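Local coordinates for protein CT263 (Chlamydia trachomatis, PDB 4QAS) that probably hydrolyses the glycosidic bond of a futalosine-pathway nucleoside during menaquinone synthesis, as a chlamydial relative of the MTAN nucleosidases, at residues L87-T92 with R116-Q121; L9-A14 with V43-M48; V96-P101 with E143-A148; G79-N84 with N166-E171. The protein carries 1 engineered substitution. All coordinates share one frame; numbering follows the deposited sequence. Where two conformers were deposited one is given.

How the contacts relate
Following the chain from the N terminus, contact 2 closes the first loop by pairing 9-14 with 43-48, and it is complete before any other begins. Contact 4 then opens at 79-84 and closes at 166-171, so that contacts 1 and 3 both nest inside its loop. These two cross: 87-92 opens before 96-101, and 116-121 returns before 143-148. Contacts 1, 2 and 4 each join neighbouring parallel strands of one mixed sheet, whereas contact 3 lays a helix on strand 90-99. Contacts 1 and 4 touch where Leu87 packs on Tyr167, and contacts 2 and 3 where Ile12 meets Ile147.

Contact 1: residues L87-T92 with R116-Q121; sequences LLKTYT and RLPLAQ
The Tyr91 ring meets the 116-121 chain with one margin: Pro118 O sits at its edge, near the ring plane, while Ala120 CB and Leu119 O approach obliquely. CD2 is the ring atom that does most of the touching, 3.7 Å from Ala120 CB and 3.9 Å from Pro118 CG. The puckered ring of Pro118 turns its CG to the backbone, 3.3 Å from Thr90 O, and the bent end of Lys89 crosses beside the same carbon. Next to these side chains is a short parallel strand pairing, the joint between strands 90-99 and 119-124 of the mixed central sheet of this nucleosidase fold. It centres on Thr92, whose N donates to Pro118 O (2.9 Å) and whose O accepts from Ala120 N (3.0 Å), thus bracketing Leu119. The short axes of the two strands are 77° apart, and one bridge, Thr92 with Leu119, joins them here. On the Thr92 side, OG1 swings anti to the backbone N (chi1 -170°), bonding Ile114 N and Met160 O beyond the contact. That leaves CG2 turned to the partner strand, 3.7 Å from both Leu117 CB and Leu119 CD2.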
loop_
_atom_site.group_PDB
_atom_site.type_symbol
_atom_site.label_atom_id
_atom_site.label_comp_id
_atom_site.label_asym_id
_atom_site.label_seq_id
_atom_site.Cartn_x
_atom_site.Cartn_y
_atom_site.Cartn_z
ATOM N N LEU A 87 -19.876 0.972 -8.638
ATOM C CA LEU A 87 -19.344 0.398 -7.407
ATOM C C LEU A 87 -17.828 0.187 -7.480
ATOM O O LEU A 87 -17.218 0.167 -8.554
ATOM C CB LEU A 87 -20.038 -0.920 -7.078
ATOM C CG LEU A 87 -21.559 -0.819 -6.958
ATOM C CD1 LEU A 87 -22.095 -2.101 -6.391
ATOM C CD2 LEU A 87 -21.968 0.350 -6.078
ATOM N N LEU A 88 -17.215 0.035 -6.297
ATOM C CA LEU A 88 -15.772 -0.214 -6.177
ATOM C C LEU A 88 -14.951 0.956 -6.687
ATOM O O LEU A 88 -13.810 0.780 -7.130
ATOM C CB LEU A 88 -15.340 -1.524 -6.839
ATOM C CG LEU A 88 -15.769 -2.727 -6.014
ATOM C CD1 LEU A 88 -15.741 -3.977 -6.862
ATOM C CD2 LEU A 88 -14.859 -2.897 -4.819
ATOM N N LYS A 89 -15.499 2.160 -6.623
ATOM C CA LYS A 89 -14.816 3.369 -7.063
ATOM C C LYS A 89 -14.547 4.263 -5.859
ATOM O O LYS A 89 -15.426 4.477 -5.020
ATOM C CB LYS A 89 -15.648 4.123 -8.091
ATOM C CG LYS A 89 -14.972 5.344 -8.658
ATOM C CD LYS A 89 -15.659 5.865 -9.885
ATOM C CE LYS A 89 -15.037 7.147 -10.342
ATOM N NZ LYS A 89 -13.656 6.956 -10.839
ATOM N N THR A 90 -13.342 4.801 -5.780
ATOM C CA THR A 90 -12.906 5.611 -4.663
ATOM C C THR A 90 -13.087 7.081 -4.998
ATOM O O THR A 90 -12.642 7.535 -6.054
ATOM C CB THR A 90 -11.441 5.303 -4.388
ATOM O OG1 THR A 90 -11.287 3.878 -4.322
ATOM C CG2 THR A 90 -11.001 5.981 -3.114
ATOM N N TYR A 91 -13.734 7.812 -4.104
ATOM C CA TYR A 91 -13.966 9.236 -4.242
ATOM C C TYR A 91 -13.371 9.957 -3.050
ATOM O O TYR A 91 -13.200 9.387 -1.974
ATOM C CB TYR A 91 -15.464 9.532 -4.259
ATOM C CG TYR A 91 -16.185 8.998 -5.448
ATOM C CD1 TYR A 91 -16.722 7.723 -5.465
ATOM C CD2 TYR A 91 -16.379 9.797 -6.574
ATOM C CE1 TYR A 91 -17.414 7.253 -6.552
ATOM C CE2 TYR A 91 -17.084 9.336 -7.670
ATOM C CZ TYR A 91 -17.596 8.051 -7.663
ATOM O OH TYR A 91 -18.310 7.532 -8.732
ATOM N N THR A 92 -13.087 11.233 -3.275
ATOM C CA THR A 92 -12.868 12.168 -2.186
ATOM C C THR A 92 -14.086 13.060 -2.042
ATOM O O THR A 92 -14.774 13.345 -3.015
ATOM C CB THR A 92 -11.573 12.976 -2.379
ATOM O OG1 THR A 92 -11.314 13.701 -1.160
ATOM C CG2 THR A 92 -11.614 13.891 -3.570
ATOM N N ARG A 116 -6.185 14.211 -6.815
ATOM C CA ARG A 116 -6.216 13.136 -7.802
ATOM C C ARG A 116 -7.315 12.106 -7.571
ATOM O O ARG A 116 -7.349 11.088 -8.277
ATOM C CB ARG A 116 -4.863 12.450 -7.956
ATOM C CG ARG A 116 -3.885 13.390 -8.644
ATOM C CD ARG A 116 -2.523 12.794 -8.804
ATOM N NE ARG A 116 -1.897 12.501 -7.517
ATOM C CZ ARG A 116 -1.167 13.365 -6.814
ATOM N NH1 ARG A 116 -0.957 14.599 -7.259
ATOM N NH2 ARG A 116 -0.646 12.991 -5.653
ATOM N N LEU A 117 -8.194 12.337 -6.657
ATOM C CA LEU A 117 -9.398 11.526 -6.513
ATOM C C LEU A 117 -10.596 12.288 -7.064
ATOM O O LEU A 117 -10.657 13.525 -6.956
ATOM C CB LEU A 117 -9.678 11.139 -5.055
ATOM C CG LEU A 117 -8.725 10.072 -4.480
ATOM C CD1 LEU A 117 -8.994 9.895 -2.990
ATOM C CD2 LEU A 117 -8.865 8.741 -5.184
ATOM N N PRO A 118 -11.545 11.584 -7.678
ATOM C CA PRO A 118 -12.749 12.249 -8.170
ATOM C C PRO A 118 -13.632 12.707 -7.031
ATOM O O PRO A 118 -13.670 12.109 -5.957
ATOM C CB PRO A 118 -13.436 11.171 -9.005
ATOM C CG PRO A 118 -12.966 9.894 -8.408
ATOM C CD PRO A 118 -11.587 10.127 -7.905
ATOM N N LEU A 119 -14.361 13.788 -7.292
ATOM C CA LEU A 119 -15.125 14.471 -6.260
ATOM C C LEU A 119 -16.520 13.878 -6.120
ATOM O O LEU A 119 -17.173 13.531 -7.115
ATOM C CB LEU A 119 -15.225 15.954 -6.611
ATOM C CG LEU A 119 -13.913 16.682 -6.908
ATOM C CD1 LEU A 119 -14.171 18.135 -7.274
ATOM C CD2 LEU A 119 -12.991 16.586 -5.723
ATOM N N ALA A 120 -17.019 13.855 -4.887
ATOM C CA ALA A 120 -18.396 13.448 -4.620
ATOM C C ALA A 120 -18.896 14.131 -3.357
ATOM O O ALA A 120 -18.110 14.562 -2.502
ATOM C CB ALA A 120 -18.536 11.936 -4.443
ATOM N N GLN A 121 -20.215 14.183 -3.228
ATOM C CA GLN A 121 -20.884 14.650 -2.018
ATOM C C GLN A 121 -21.356 13.461 -1.208
ATOM O O GLN A 121 -21.676 12.399 -1.759
ATOM C CB GLN A 121 -22.091 15.509 -2.363
ATOM C CG GLN A 121 -21.698 16.870 -2.947
ATOM C CD GLN A 121 -22.894 17.744 -3.296
ATOM O OE1 GLN A 121 -23.930 17.249 -3.742
ATOM N NE2 GLN A 121 -22.752 19.052 -3.094
#

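Contact 2: residues L9-A14 with V43-M48; sequences LLLIFA and VLLDVM
Leu9, Leu11, Leu45 and Val47 show how a parallel ladder and a hydrophobic layer reinforce one another. Strand 7-13 lies alongside strand 43-49 in the central sheet, with short axes 20° apart. Five backbone bonds run without a gap, from Leu9 N to Leu44 O through to Phe13 N to Met48 O; the bond from Leu11 N to Asp46 O, 2.8 Å long, is almost straight at 178°. On the face bearing these four residues the packing is tight. Leu9 and Leu45 lie side by side and point the same way, with Leu9 CD2 3.7 Å from Leu45 CD1, and the same CD1 also takes Leu11 CD1 at 3.9 Å. Phe13, its CG anti to the carbonyl carbon (chi1 -64°), brings the edge of its ring to Val47, where CD2 and CG1 are 3.7 Å apart. Helices 16-25 and 180-197 cover this side through Thr22 and Ile191. The other face is looser: Leu10 CD1 is met at about a right angle by the extended chain of Met48, a partly exposed residue, at 3.9 Å from its CG, and Ile12 approaches the partner strand little. Asp46 also stands there, its CB 4.0 Å from Leu10 CD1. Its carboxylate is buried, yet OD1 is bonded to the hydroxyl of Thr37 and OD2 to that of Tyr69. With a polar partner on each oxygen, the group would probably tolerate a negative charge beside leucine and methionine.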
loop_
_atom_site.group_PDB
_atom_site.type_symbol
_atom_site.label_atom_id
_atom_site.label_comp_id
_atom_site.label_asym_id
_atom_site.label_seq_id
_atom_site.Cartn_x
_atom_site.Cartn_y
_atom_site.Cartn_z
ATOM N N LEU A 9 -0.584 12.108 11.278
ATOM C CA LEU A 9 -1.734 11.795 10.452
ATOM C C LEU A 9 -2.579 10.776 11.192
ATOM O O LEU A 9 -2.069 9.715 11.577
ATOM C CB LEU A 9 -1.244 11.236 9.122
ATOM C CG LEU A 9 -2.309 10.805 8.124
ATOM C CD1 LEU A 9 -3.400 11.840 7.902
ATOM C CD2 LEU A 9 -1.639 10.458 6.791
ATOM N N LEU A 10 -3.852 11.108 11.409
ATOM C CA LEU A 10 -4.814 10.210 12.043
ATOM C C LEU A 10 -5.727 9.659 10.955
ATOM O O LEU A 10 -6.386 10.434 10.244
ATOM C CB LEU A 10 -5.645 10.955 13.079
ATOM C CG LEU A 10 -6.736 10.129 13.772
ATOM C CD1 LEU A 10 -6.128 8.946 14.538
ATOM C CD2 LEU A 10 -7.548 10.999 14.687
ATOM N N LEU A 11 -5.790 8.343 10.845
ATOM C CA LEU A 11 -6.763 7.668 9.997
ATOM C C LEU A 11 -7.893 7.141 10.858
ATOM O O LEU A 11 -7.651 6.495 11.890
ATOM C CB LEU A 11 -6.122 6.479 9.299
ATOM C CG LEU A 11 -4.858 6.785 8.509
ATOM C CD1 LEU A 11 -4.340 5.515 7.811
ATOM C CD2 LEU A 11 -5.001 7.880 7.483
ATOM N N ILE A 12 -9.127 7.424 10.444
ATOM C CA ILE A 12 -10.322 7.042 11.182
ATOM C C ILE A 12 -11.161 6.171 10.273
ATOM O O ILE A 12 -11.568 6.599 9.179
ATOM C CB ILE A 12 -11.126 8.253 11.666
ATOM C CG1 ILE A 12 -10.253 9.163 12.524
ATOM C CG2 ILE A 12 -12.316 7.788 12.464
ATOM C CD1 ILE A 12 -10.851 10.503 12.776
ATOM N N PHE A 13 -11.438 4.963 10.730
ATOM C CA PHE A 13 -12.329 4.028 10.062
ATOM C C PHE A 13 -13.525 3.765 10.959
ATOM O O PHE A 13 -13.431 3.808 12.178
ATOM C CB PHE A 13 -11.616 2.701 9.819
ATOM C CG PHE A 13 -10.451 2.799 8.883
ATOM C CD1 PHE A 13 -10.636 2.682 7.513
ATOM C CD2 PHE A 13 -9.158 2.997 9.366
ATOM C CE1 PHE A 13 -9.567 2.758 6.649
ATOM C CE2 PHE A 13 -8.097 3.087 8.497
ATOM C CZ PHE A 13 -8.303 2.967 7.159
ATOM N N ALA A 14 -14.673 3.497 10.341
ATOM C CA ALA A 14 -15.881 3.241 11.105
ATOM C C ALA A 14 -15.875 1.870 11.751
ATOM O O ALA A 14 -16.422 1.705 12.838
ATOM C CB ALA A 14 -17.133 3.383 10.219
ATOM N N VAL A 43 6.995 11.047 9.845
ATOM C CA VAL A 43 5.556 10.807 9.805
ATOM C C VAL A 43 5.139 9.875 10.932
ATOM O O VAL A 43 5.681 8.772 11.083
ATOM C CB VAL A 43 5.093 10.270 8.443
ATOM C CG1 VAL A 43 3.598 10.000 8.482
ATOM C CG2 VAL A 43 5.434 11.273 7.347
ATOM N N LEU A 44 4.141 10.318 11.693
ATOM C CA LEU A 44 3.416 9.480 12.633
ATOM C C LEU A 44 2.077 9.159 11.998
ATOM O O LEU A 44 1.344 10.064 11.569
ATOM C CB LEU A 44 3.169 10.218 13.943
ATOM C CG LEU A 44 2.265 9.516 14.972
ATOM C CD1 LEU A 44 2.974 8.304 15.566
ATOM C CD2 LEU A 44 1.888 10.490 16.067
ATOM N N LEU A 45 1.754 7.877 11.933
ATOM C CA LEU A 45 0.514 7.399 11.359
ATOM C C LEU A 45 -0.236 6.612 12.427
ATOM O O LEU A 45 0.215 5.533 12.827
ATOM C CB LEU A 45 0.835 6.522 10.148
ATOM C CG LEU A 45 -0.333 6.095 9.307
ATOM C CD1 LEU A 45 -1.037 7.306 8.696
ATOM C CD2 LEU A 45 0.203 5.143 8.233
ATOM N N ASP A 46 -1.379 7.136 12.880
ATOM C CA ASP A 46 -2.190 6.470 13.886
ATOM C C ASP A 46 -3.504 6.072 13.239
ATOM O O ASP A 46 -3.972 6.722 12.297
ATOM C CB ASP A 46 -2.448 7.386 15.085
ATOM C CG ASP A 46 -1.207 7.619 15.946
ATOM O OD1 ASP A 46 -0.203 6.889 15.763
ATOM O OD2 ASP A 46 -1.276 8.532 16.786
ATOM N N VAL A 47 -4.113 5.008 13.763
ATOM C CA VAL A 47 -5.387 4.523 13.241
ATOM C C VAL A 47 -6.343 4.312 14.392
ATOM O O VAL A 47 -6.010 3.617 15.356
ATOM C CB VAL A 47 -5.213 3.207 12.463
ATOM C CG1 VAL A 47 -6.562 2.718 11.959
ATOM C CG2 VAL A 47 -4.296 3.417 11.307
ATOM N N MET A 48 -7.543 4.872 14.269
ATOM C CA MET A 48 -8.647 4.600 15.179
ATOM C C MET A 48 -9.809 3.979 14.427
ATOM O O MET A 48 -10.124 4.375 13.309
ATOM C CB MET A 48 -9.086 5.878 15.833
ATOM C CG MET A 48 -8.024 6.343 16.782
ATOM S SD MET A 48 -8.398 7.883 17.607
ATOM C CE MET A 48 -6.883 8.150 18.528
#

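Contact 3: residues V96-P101 with E143-A148; sequences VKELTP and EGFFIA
Phe145 and Glu98 both set CG anti to the backbone N (chi1 -176° and -178°), which lays the phenyl ring against the strand, sets Glu98 CB over the ring and leads its chain on past it; a bend at chi2 of 76° then turns the carboxylate toward the helix. This is helix-on-sheet packing in the alpha/beta nucleosidase fold: the first turn of helix 144-153 rests across strand 90-99. Glu98 CB lies over one face of the Phe145 ring, 4.0 Å from its centroid in a CH-pi contact, offset toward the rim. The edge of the ring has a different neighbour, Val96 O, which sits in its plane 3.5 Å from CD2. Val96 itself uses two branches: CG2 presses on the start of the helix, 3.5 Å from Phe145 N and beside Gly144, which has no side chain to intervene, while CG1 reaches Ala148 CB one turn on at 4.0 Å. Ser124 of the adjoining strand 119-124 bonds Phe145 N through OG, fastening the helix start to a second strand. The carboxylate and ring planes are nearly perpendicular, and Glu98 OE1 comes within 3.5 Å of Phe145 CB. The polar link across the contact is made by one water, which accepts from Phe146 N at 2.9 Å and is bonded to Glu98 OE1 at 2.8 Å.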
loop_
_atom_site.group_PDB
_atom_site.type_symbol
_atom_site.label_atom_id
_atom_site.label_comp_id
_atom_site.label_asym_id
_atom_site.label_seq_id
_atom_site.Cartn_x
_atom_site.Cartn_y
_atom_site.Cartn_z
ATOM N N VAL A 96 -20.018 17.108 3.364
ATOM C CA VAL A 96 -20.769 16.054 4.007
ATOM C C VAL A 96 -21.956 16.680 4.734
ATOM O O VAL A 96 -21.807 17.703 5.429
ATOM C CB VAL A 96 -19.877 15.225 4.945
ATOM C CG1 VAL A 96 -19.199 16.094 6.003
ATOM C CG2 VAL A 96 -20.662 14.087 5.546
ATOM N N LYS A 97 -23.121 16.086 4.560
ATOM C CA LYS A 97 -24.362 16.532 5.188
ATOM C C LYS A 97 -24.811 15.447 6.147
ATOM O O LYS A 97 -24.867 14.277 5.761
ATOM C CB LYS A 97 -25.481 16.640 4.140
ATOM C CG LYS A 97 -25.384 17.737 3.103
ATOM C CD LYS A 97 -26.676 17.794 2.265
ATOM C CE LYS A 97 -26.939 16.485 1.518
ATOM N NZ LYS A 97 -28.158 16.518 0.660
ATOM N N GLU A 98 -25.170 15.814 7.374
ATOM C CA GLU A 98 -25.953 14.926 8.228
ATOM C C GLU A 98 -27.413 15.200 7.926
ATOM O O GLU A 98 -27.840 16.367 7.875
ATOM C CB GLU A 98 -25.674 15.174 9.706
ATOM C CG GLU A 98 -26.428 14.226 10.665
ATOM C CD GLU A 98 -25.836 12.813 10.723
ATOM O OE1 GLU A 98 -24.600 12.676 10.657
ATOM O OE2 GLU A 98 -26.602 11.830 10.840
ATOM N N LEU A 99 -28.187 14.150 7.762
ATOM C CA LEU A 99 -29.604 14.288 7.509
ATOM C C LEU A 99 -30.364 13.504 8.568
ATOM O O LEU A 99 -30.056 12.331 8.828
ATOM C CB LEU A 99 -29.941 13.755 6.120
ATOM C CG LEU A 99 -31.403 13.698 5.739
ATOM C CD1 LEU A 99 -32.028 15.068 5.677
ATOM C CD2 LEU A 99 -31.556 13.003 4.382
ATOM N N THR A 100 -31.391 14.149 9.153
ATOM C CA THR A 100 -32.333 13.551 10.097
ATOM C C THR A 100 -33.649 13.304 9.367
ATOM O O THR A 100 -34.419 14.249 9.141
ATOM C CB THR A 100 -32.552 14.478 11.301
ATOM O OG1 THR A 100 -31.298 14.645 11.968
ATOM C CG2 THR A 100 -33.577 13.889 12.265
ATOM N N PRO A 101 -33.974 12.062 8.990
ATOM C CA PRO A 101 -35.144 11.858 8.126
ATOM C C PRO A 101 -36.463 12.241 8.769
ATOM O O PRO A 101 -37.394 12.649 8.059
ATOM C CB PRO A 101 -35.070 10.361 7.804
ATOM C CG PRO A 101 -33.621 10.016 7.912
ATOM C CD PRO A 101 -33.135 10.855 9.069
ATOM N N GLU A 143 -20.866 7.672 9.438
ATOM C CA GLU A 143 -20.024 8.382 10.393
ATOM C C GLU A 143 -19.346 9.639 9.864
ATOM O O GLU A 143 -18.761 10.370 10.662
ATOM C CB GLU A 143 -18.928 7.435 10.928
ATOM C CG GLU A 143 -19.450 6.225 11.665
ATOM C CD GLU A 143 -20.216 6.576 12.926
ATOM O OE1 GLU A 143 -20.101 7.724 13.401
ATOM O OE2 GLU A 143 -20.958 5.707 13.439
ATOM N N GLY A 144 -19.416 9.923 8.570
ATOM C CA GLY A 144 -18.619 11.004 8.015
ATOM C C GLY A 144 -18.899 12.362 8.626
ATOM O O GLY A 144 -17.977 13.097 8.978
ATOM N N PHE A 145 -20.174 12.733 8.758
ATOM C CA PHE A 145 -20.441 14.057 9.299
ATOM C C PHE A 145 -19.949 14.163 10.740
ATOM O O PHE A 145 -19.319 15.147 11.123
ATOM C CB PHE A 145 -21.911 14.451 9.239
ATOM C CG PHE A 145 -22.118 15.852 9.717
ATOM C CD1 PHE A 145 -22.291 16.113 11.058
ATOM C CD2 PHE A 145 -22.060 16.926 8.841
ATOM C CE1 PHE A 145 -22.414 17.382 11.509
ATOM C CE2 PHE A 145 -22.210 18.205 9.274
ATOM C CZ PHE A 145 -22.394 18.451 10.627
ATOM N N PHE A 146 -20.251 13.144 11.562
ATOM C CA PHE A 146 -19.781 13.118 12.937
ATOM C C PHE A 146 -18.283 13.371 13.012
ATOM O O PHE A 146 -17.826 14.179 13.822
ATOM C CB PHE A 146 -20.140 11.762 13.553
ATOM C CG PHE A 146 -19.503 11.515 14.889
ATOM C CD1 PHE A 146 -19.845 12.304 15.961
ATOM C CD2 PHE A 146 -18.559 10.507 15.072
ATOM C CE1 PHE A 146 -19.286 12.119 17.210
ATOM C CE2 PHE A 146 -17.986 10.311 16.330
ATOM C CZ PHE A 146 -18.354 11.125 17.396
ATOM N N ILE A 147 -17.511 12.715 12.143
ATOM C CA ILE A 147 -16.062 12.848 12.203
ATOM C C ILE A 147 -15.640 14.252 11.793
ATOM O O ILE A 147 -14.784 14.862 12.432
ATOM C CB ILE A 147 -15.400 11.773 11.324
ATOM C CG1 ILE A 147 -15.706 10.381 11.887
ATOM C CG2 ILE A 147 -13.890 12.008 11.248
ATOM C CD1 ILE A 147 -15.413 9.240 10.931
ATOM N N ALA A 148 -16.202 14.763 10.686
ATOM C CA ALA A 148 -15.836 16.108 10.237
ATOM C C ALA A 148 -16.163 17.146 11.296
ATOM O O ALA A 148 -15.413 18.113 11.495
ATOM C CB ALA A 148 -16.565 16.462 8.948
HETATM O O HOH W 1 -22.333 11.125 11.075
#

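Contact 4: residues G79-N84 with N166-E171; sequences GAANPN and NYTTRE. Engineered in segment 166-171: Asn166 (natural residue Asp).
A short parallel pairing at the C-terminal ends of two neighbouring strands joins Ala80 to Tyr167. Strands 71-80 and 158-167 lie side by side in the mixed sheet of the nucleosidase fold, and here both run out into loops. The bond from Ala80 N to Asn166 O is short and straight, 2.7 Å and 170°. The next one, Thr168 N to Ala80 O at 3.2 Å, is bent to 137°, with the donor well above the carbonyl plane, as the chains begin to part. Tyr167 turns its ring edge to the partner strand: Ala80 O lies near the ring plane, CD1 is 3.7 Å from Ala80 CB, and the hydroxyl is bonded to Ile85 O. Beyond the sheet, Thr168 is the centre of an inverse gamma turn. Its OG1, placed between the backbone N and the carbonyl carbon (chi1 51°), approaches Ala81 CA to 3.3 Å and is bonded to Gly132 O, while CG2 packs on the backbone of Gly79 and Ala80. Asn166 is engineered in place of aspartate; in related MTANs an aspartate at the equivalent strand end serves as general acid, so the natural aspartate here is probably at the active site. As deposited, Asn166 ND2 donates to Tyr167 O at 2.9 Å from far above the carbonyl plane. On the opposing loop, Asn82 OD1 accepts from Asn84 N at 2.8 Å, closing an Asx turn.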
loop_
_atom_site.group_PDB
_atom_site.type_symbol
_atom_site.label_atom_id
_atom_site.label_comp_id
_atom_site.label_asym_id
_atom_site.label_seq_id
_atom_site.Cartn_x
_atom_site.Cartn_y
_atom_site.Cartn_z
ATOM N N GLY A 79 -22.575 3.700 0.601
ATOM C CA GLY A 79 -23.580 3.302 -0.368
ATOM C C GLY A 79 -23.719 4.325 -1.477
ATOM O O GLY A 79 -23.531 5.520 -1.277
ATOM N N ALA A 80 -24.088 3.858 -2.670
ATOM C CA ALA A 80 -24.383 4.725 -3.804
ATOM C C ALA A 80 -25.888 4.802 -3.987
ATOM O O ALA A 80 -26.547 3.777 -4.236
ATOM C CB ALA A 80 -23.733 4.170 -5.061
ATOM N N ALA A 81 -26.427 6.011 -3.891
ATOM C CA ALA A 81 -27.851 6.245 -4.016
ATOM C C ALA A 81 -28.231 6.808 -5.383
ATOM O O ALA A 81 -29.399 7.171 -5.592
ATOM C CB ALA A 81 -28.305 7.200 -2.898
ATOM N N ASN A 82 -27.275 6.906 -6.303
ATOM C CA ASN A 82 -27.516 7.328 -7.671
ATOM C C ASN A 82 -26.913 6.233 -8.539
ATOM O O ASN A 82 -25.739 5.875 -8.352
ATOM C CB ASN A 82 -26.833 8.667 -7.953
ATOM C CG ASN A 82 -27.184 9.215 -9.319
ATOM O OD1 ASN A 82 -27.180 8.488 -10.315
ATOM N ND2 ASN A 82 -27.515 10.496 -9.373
ATOM N N PRO A 83 -27.674 5.674 -9.492
ATOM C CA PRO A 83 -27.115 4.610 -10.344
ATOM C C PRO A 83 -25.940 5.038 -11.206
ATOM O O PRO A 83 -25.243 4.160 -11.724
ATOM C CB PRO A 83 -28.313 4.208 -11.202
ATOM C CG PRO A 83 -29.153 5.461 -11.289
ATOM C CD PRO A 83 -29.042 6.047 -9.911
ATOM N N ASN A 84 -25.699 6.332 -11.381
ATOM C CA ASN A 84 -24.551 6.744 -12.186
ATOM C C ASN A 84 -23.228 6.679 -11.431
ATOM O O ASN A 84 -22.189 7.033 -12.003
ATOM C CB ASN A 84 -24.764 8.122 -12.809
ATOM C CG ASN A 84 -24.738 9.241 -11.799
ATOM O OD1 ASN A 84 -24.204 9.105 -10.695
ATOM N ND2 ASN A 84 -25.302 10.386 -12.188
ATOM N N ASN A 166 -22.002 -0.483 -2.438
ATOM C CA ASN A 166 -23.271 -1.139 -2.716
ATOM C C ASN A 166 -24.244 -0.070 -3.148
ATOM O O ASN A 166 -24.053 1.117 -2.849
ATOM C CB ASN A 166 -23.823 -1.827 -1.478
ATOM C CG ASN A 166 -24.140 -0.855 -0.344
ATOM O OD1 ASN A 166 -23.240 -0.421 0.385
ATOM N ND2 ASN A 166 -25.412 -0.520 -0.167
ATOM N N TYR A 167 -25.280 -0.482 -3.881
ATOM C CA TYR A 167 -26.415 0.381 -4.134
ATOM C C TYR A 167 -27.371 0.310 -2.949
ATOM O O TYR A 167 -27.464 -0.708 -2.255
ATOM C CB TYR A 167 -27.115 0.029 -5.465
ATOM C CG TYR A 167 -26.195 0.345 -6.609
ATOM C CD1 TYR A 167 -25.824 1.669 -6.852
ATOM C CD2 TYR A 167 -25.640 -0.649 -7.400
ATOM C CE1 TYR A 167 -24.939 1.993 -7.846
ATOM C CE2 TYR A 167 -24.731 -0.336 -8.404
ATOM C CZ TYR A 167 -24.376 0.994 -8.609
ATOM O OH TYR A 167 -23.450 1.273 -9.594
ATOM N N THR A 168 -28.070 1.407 -2.708
ATOM C CA THR A 168 -28.826 1.587 -1.473
ATOM C C THR A 168 -30.224 0.968 -1.574
ATOM O O THR A 168 -31.231 1.640 -1.412
ATOM C CB THR A 168 -28.878 3.074 -1.119
ATOM O OG1 THR A 168 -29.330 3.833 -2.252
ATOM C CG2 THR A 168 -27.504 3.606 -0.690
ATOM N N THR A 169 -30.264 -0.347 -1.821
ATOM C CA THR A 169 -31.507 -1.110 -1.898
ATOM C C THR A 169 -31.367 -2.379 -1.067
ATOM O O THR A 169 -30.270 -2.748 -0.639
ATOM C CB THR A 169 -31.798 -1.523 -3.342
ATOM O OG1 THR A 169 -30.814 -2.471 -3.756
ATOM C CG2 THR A 169 -31.785 -0.330 -4.282
ATOM N N ARG A 170 -32.492 -3.069 -0.850
ATOM C CA ARG A 170 -32.441 -4.347 -0.144
ATOM C C ARG A 170 -31.561 -5.344 -0.889
ATOM O O ARG A 170 -30.630 -5.925 -0.309
ATOM C CB ARG A 170 -33.856 -4.906 0.038
ATOM N N GLU A 171 -31.823 -5.534 -2.186
ATOM C CA GLU A 171 -31.055 -6.480 -2.994
ATOM C C GLU A 171 -29.598 -6.070 -3.102
ATOM O O GLU A 171 -28.730 -6.917 -3.335
ATOM C CB GLU A 171 -31.641 -6.572 -4.401
#